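Local coordinates for XRE family transcriptional regulator (Enterobacter cloacae subsp. cloacae, PDB 6B8W), which is probably a DNA-binding transcriptional regulator, represented here by its cupin domain, a beta-barrel fold with a manganese-binding site, at residues A[49-58]-A[69-80]. Sequence-based numbering, arbitrary orientation.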
loop_
_atom_site.group_PDB
_atom_site.type_symbol
_atom_site.label_atom_id
_atom_site.label_comp_id
_atom_site.label_asym_id
_atom_site.label_seq_id
_atom_site.Cartn_x
_atom_site.Cartn_y
_atom_site.Cartn_z
ATOM N N GLU A 49 -8.187 -12.720 -4.518
ATOM C CA GLU A 49 -8.834 -12.975 -3.236
ATOM C C GLU A 49 -7.828 -13.646 -2.329
ATOM O O GLU A 49 -7.198 -14.610 -2.721
ATOM C CB GLU A 49 -9.987 -13.950 -3.395
ATOM C CG GLU A 49 -11.047 -13.499 -4.351
ATOM C CD GLU A 49 -12.191 -14.475 -4.442
ATOM O OE1 GLU A 49 -12.184 -15.508 -3.728
ATOM O OE2 GLU A 49 -13.107 -14.169 -5.221
ATOM N N LEU A 50 -7.675 -13.118 -1.127
ATOM C CA LEU A 50 -6.740 -13.658 -0.164
ATOM C C LEU A 50 -7.438 -14.183 1.089
ATOM O O LEU A 50 -8.365 -13.556 1.610
ATOM C CB LEU A 50 -5.775 -12.547 0.265
ATOM C CG LEU A 50 -4.714 -12.910 1.314
ATOM C CD1 LEU A 50 -3.726 -13.894 0.724
ATOM C CD2 LEU A 50 -3.987 -11.661 1.794
ATOM N N GLU A 51 -6.960 -15.305 1.600
ATOM C CA GLU A 51 -7.413 -15.793 2.881
ATOM C C GLU A 51 -6.295 -15.499 3.899
ATOM O O GLU A 51 -5.130 -15.786 3.634
ATOM C CB GLU A 51 -7.712 -17.285 2.815
ATOM C CG GLU A 51 -8.942 -17.620 2.002
ATOM C CD GLU A 51 -9.136 -19.123 1.811
ATOM O OE1 GLU A 51 -8.128 -19.866 1.668
ATOM O OE2 GLU A 51 -10.313 -19.560 1.733
ATOM N N MET A 52 -6.655 -14.886 5.025
ATOM C CA MET A 52 -5.721 -14.581 6.110
ATOM C C MET A 52 -6.167 -15.307 7.366
ATOM O O MET A 52 -7.344 -15.236 7.741
ATOM C CB MET A 52 -5.697 -13.088 6.465
ATOM C CG MET A 52 -4.959 -12.183 5.505
ATOM S SD MET A 52 -3.220 -12.566 5.299
ATOM C CE MET A 52 -2.603 -12.319 6.963
ATOM N N LYS A 53 -5.219 -15.955 8.026
ATOM C CA LYS A 53 -5.474 -16.622 9.280
ATOM C C LYS A 53 -4.824 -15.722 10.332
ATOM O O LYS A 53 -3.612 -15.567 10.347
ATOM C CB LYS A 53 -4.868 -18.015 9.327
ATOM C CG LYS A 53 -5.327 -18.802 10.533
ATOM C CD LYS A 53 -4.705 -20.185 10.585
ATOM C CE LYS A 53 -5.324 -20.998 11.712
ATOM N NZ LYS A 53 -4.748 -22.367 11.718
ATOM N N ILE A 54 -5.644 -15.149 11.199
ATOM C CA ILE A 54 -5.208 -14.209 12.231
ATOM C C ILE A 54 -5.956 -14.598 13.501
ATOM O O ILE A 54 -7.167 -14.859 13.458
ATOM C CB ILE A 54 -5.587 -12.767 11.813
ATOM C CG1 ILE A 54 -4.771 -12.338 10.590
ATOM C CG2 ILE A 54 -5.372 -11.780 12.954
ATOM C CD1 ILE A 54 -5.337 -11.158 9.854
ATOM N N ASP A 55 -5.237 -14.642 14.623
ATOM C CA ASP A 55 -5.796 -15.071 15.903
ATOM C C ASP A 55 -6.465 -16.447 15.779
ATOM O O ASP A 55 -7.505 -16.697 16.392
ATOM C CB ASP A 55 -6.778 -14.016 16.475
ATOM C CG ASP A 55 -6.095 -12.673 16.771
ATOM O OD1 ASP A 55 -4.937 -12.679 17.226
ATOM O OD2 ASP A 55 -6.714 -11.604 16.549
ATOM N N GLY A 56 -5.877 -17.324 14.967
ATOM C CA GLY A 56 -6.398 -18.694 14.785
ATOM C C GLY A 56 -7.649 -18.837 13.912
ATOM O O GLY A 56 -8.213 -19.926 13.840
ATOM N N GLU A 57 -8.077 -17.764 13.240
ATOM C CA GLU A 57 -9.300 -17.808 12.404
ATOM C C GLU A 57 -9.061 -17.262 11.011
ATOM O O GLU A 57 -8.412 -16.210 10.845
ATOM C CB GLU A 57 -10.432 -16.983 13.034
ATOM C CG GLU A 57 -10.845 -17.402 14.436
ATOM C CD GLU A 57 -11.539 -18.757 14.498
ATOM O OE1 GLU A 57 -12.139 -19.202 13.487
ATOM O OE2 GLU A 57 -11.514 -19.368 15.579
ATOM N N TRP A 58 -9.619 -17.967 10.020
ATOM C CA TRP A 58 -9.538 -17.572 8.628
ATOM C C TRP A 58 -10.598 -16.543 8.246
ATOM O O TRP A 58 -11.729 -16.604 8.730
ATOM C CB TRP A 58 -9.728 -18.782 7.698
ATOM C CG TRP A 58 -8.606 -19.741 7.736
ATOM C CD1 TRP A 58 -8.556 -20.937 8.418
ATOM C CD2 TRP A 58 -7.349 -19.586 7.096
ATOM N NE1 TRP A 58 -7.342 -21.531 8.216
ATOM C CE2 TRP A 58 -6.578 -20.727 7.409
ATOM C CE3 TRP A 58 -6.800 -18.603 6.256
ATOM C CZ2 TRP A 58 -5.280 -20.915 6.918
ATOM C CZ3 TRP A 58 -5.493 -18.780 5.779
ATOM C CH2 TRP A 58 -4.759 -19.937 6.106
ATOM N N PHE A 69 -2.822 -5.936 12.136
ATOM C CA PHE A 69 -2.693 -6.887 13.224
ATOM C C PHE A 69 -1.274 -6.998 13.755
ATOM O O PHE A 69 -0.324 -6.432 13.190
ATOM C CB PHE A 69 -3.188 -8.253 12.751
ATOM C CG PHE A 69 -2.434 -8.780 11.558
ATOM C CD1 PHE A 69 -2.797 -8.418 10.268
ATOM C CD2 PHE A 69 -1.339 -9.609 11.731
ATOM C CE1 PHE A 69 -2.083 -8.888 9.171
ATOM C CE2 PHE A 69 -0.627 -10.096 10.645
ATOM C CZ PHE A 69 -0.995 -9.738 9.362
ATOM N N ALA A 70 -1.160 -7.725 14.870
ATOM C CA ALA A 70 0.101 -7.967 15.542
ATOM C C ALA A 70 0.912 -8.953 14.714
ATOM O O ALA A 70 0.570 -10.132 14.640
ATOM C CB ALA A 70 -0.147 -8.515 16.945
ATOM N N GLY A 71 1.991 -8.461 14.116
ATOM C CA GLY A 71 2.824 -9.254 13.214
ATOM C C GLY A 71 3.660 -10.308 13.904
ATOM O O GLY A 71 4.133 -11.249 13.261
ATOM N N ASP A 72 3.841 -10.138 15.207
ATOM C CA ASP A 72 4.612 -11.080 16.018
ATOM C C ASP A 72 3.792 -12.310 16.461
ATOM O O ASP A 72 4.324 -13.186 17.152
ATOM C CB ASP A 72 5.258 -10.370 17.228
ATOM C CG ASP A 72 4.258 -9.682 18.133
ATOM O OD1 ASP A 72 3.132 -9.359 17.687
ATOM O OD2 ASP A 72 4.613 -9.420 19.295
ATOM N N LYS A 73 2.506 -12.368 16.111
ATOM C CA LYS A 73 1.688 -13.544 16.453
ATOM C C LYS A 73 1.582 -14.432 15.209
ATOM O O LYS A 73 1.554 -13.909 14.102
ATOM C CB LYS A 73 0.301 -13.142 16.912
ATOM C CG LYS A 73 0.279 -12.218 18.120
ATOM C CD LYS A 73 0.911 -12.846 19.343
ATOM C CE LYS A 73 1.029 -11.837 20.462
ATOM N NZ LYS A 73 1.726 -12.457 21.612
ATOM N N PRO A 74 1.508 -15.762 15.390
ATOM C CA PRO A 74 1.417 -16.641 14.204
ATOM C C PRO A 74 0.235 -16.288 13.307
ATOM O O PRO A 74 -0.863 -15.998 13.794
ATOM C CB PRO A 74 1.238 -18.043 14.802
ATOM C CG PRO A 74 1.789 -17.952 16.185
ATOM C CD PRO A 74 1.592 -16.533 16.651
ATOM N N HIS A 75 0.487 -16.217 12.015
ATOM C CA HIS A 75 -0.565 -15.926 11.043
ATOM C C HIS A 75 -0.187 -16.594 9.751
ATOM O O HIS A 75 0.954 -17.045 9.610
ATOM C CB HIS A 75 -0.808 -14.420 10.872
ATOM C CG HIS A 75 0.397 -13.617 10.497
ATOM N ND1 HIS A 75 1.348 -13.226 11.418
ATOM C CD2 HIS A 75 0.756 -13.045 9.321
ATOM C CE1 HIS A 75 2.262 -12.483 10.809
ATOM N NE2 HIS A 75 1.927 -12.364 9.539
ATOM N N ALA A 76 -1.141 -16.657 8.828
ATOM C CA ALA A 76 -0.928 -17.359 7.592
ATOM C C ALA A 76 -1.649 -16.696 6.451
ATOM O O ALA A 76 -2.608 -15.962 6.649
ATOM C CB ALA A 76 -1.373 -18.803 7.738
ATOM N N TYR A 77 -1.163 -16.969 5.251
ATOM C CA TYR A 77 -1.694 -16.395 4.049
ATOM C C TYR A 77 -2.018 -17.565 3.140
ATOM O O TYR A 77 -1.183 -18.428 2.956
ATOM C CB TYR A 77 -0.626 -15.516 3.367
ATOM C CG TYR A 77 0.112 -14.538 4.273
ATOM C CD1 TYR A 77 1.187 -14.952 5.038
ATOM C CD2 TYR A 77 -0.212 -13.191 4.300
ATOM C CE1 TYR A 77 1.887 -14.068 5.849
ATOM C CE2 TYR A 77 0.494 -12.289 5.100
ATOM C CZ TYR A 77 1.537 -12.736 5.875
ATOM O OH TYR A 77 2.265 -11.867 6.683
ATOM N N ARG A 78 -3.198 -17.563 2.540
ATOM C CA ARG A 78 -3.591 -18.670 1.694
ATOM C C ARG A 78 -4.395 -18.193 0.499
ATOM O O ARG A 78 -5.197 -17.269 0.613
ATOM C CB ARG A 78 -4.389 -19.688 2.522
ATOM C CG ARG A 78 -4.712 -20.996 1.809
ATOM C CD ARG A 78 -5.360 -22.012 2.748
ATOM N NE ARG A 78 -6.661 -21.564 3.234
ATOM C CZ ARG A 78 -7.415 -22.202 4.132
ATOM N NH1 ARG A 78 -7.018 -23.347 4.685
ATOM N NH2 ARG A 78 -8.604 -21.705 4.463
ATOM N N ASN A 79 -4.155 -18.839 -0.646
ATOM C CA ASN A 79 -4.897 -18.564 -1.868
ATOM C C ASN A 79 -5.726 -19.784 -2.205
ATOM O O ASN A 79 -5.177 -20.801 -2.618
ATOM C CB ASN A 79 -3.953 -18.265 -3.025
ATOM C CG ASN A 79 -4.693 -17.817 -4.279
ATOM O OD1 ASN A 79 -5.920 -17.850 -4.321
ATOM N ND2 ASN A 79 -3.952 -17.400 -5.304
ATOM N N SER A 80 -7.036 -19.693 -1.986
ATOM C CA SER A 80 -7.973 -20.774 -2.328
ATOM C C SER A 80 -8.775 -20.490 -3.600
ATOM O O SER A 80 -9.707 -21.235 -3.911
ATOM C CB SER A 80 -8.904 -21.081 -1.170
ATOM O OG SER A 80 -8.185 -21.672 -0.129
HETATM O O HOH W 1 -8.209 -17.056 -1.600
HETATM O O HOH W 2 -10.799 -19.601 4.372
HETATM O O HOH W 3 -2.430 -13.837 14.376
HETATM O O HOH W 4 -3.410 -17.436 13.497
#
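Glu51 and Arg78 form a salt bridge on the outer face of the sheet, with Arg78 NE 2.7 Å from Glu51 OE1. The arginine comes from above the carboxylate plane, while the hydroxyl of Ser80 donates to the same OE1 from the opposite face, so two donors grip one oxygen. Arg78 runs extended from the backbone and then bends at chi3 (64°), which lays its guanidinium flat on Trp58, planes 6° apart and CZ 3.7 Å from the centroid of the six-membered ring. This is a stacked cation-pi pair: a planar cation can lie on an indole and still turn its NE-H to a carboxylate. Lys53 CB lies over the opposite face of the indole, toward its rim, and Ala76, small enough to sit close by, brings CB obliquely to 3.9 Å from Trp58 CH2.

Beneath these side chains, strands 50-54 and 75-78 run antiparallel. Glu51 and Arg78 exchange two backbone bonds, as do Lys53 and Ala76, the straightest being Lys53 N to Ala76 O (3.0 Å, 172°). Near the 54-57 type I' turn, two waters link Pro74 O to the amides of Asp55 and Gly56.

On the face carrying Met52, Ile54, His75 and Tyr77, apolar side chains pack beside the metal-binding residues. Met52, bent at chi2 and chi3, lies alongside Tyr77 in an oblique Met-aromatic contact, and its flexible thioether carries CE to Phe69 CZ (3.9 Å). Ile54 CD1 sits over one face of the Phe69 ring, a CH-pi contact. A nearly straight bond from His75 ND1 to Lys73 O (2.8 Å) fixes the imidazole rotation. Tyr77 OH bonds to Glu41; these two and His75 are manganese ligands of this protein, although no metal is bound here. The arrangement is an antiparallel strand pair of the cupin beta-barrel, with Glu51, Arg78 and Trp58 outside and His75 and Tyr77 facing the metal site.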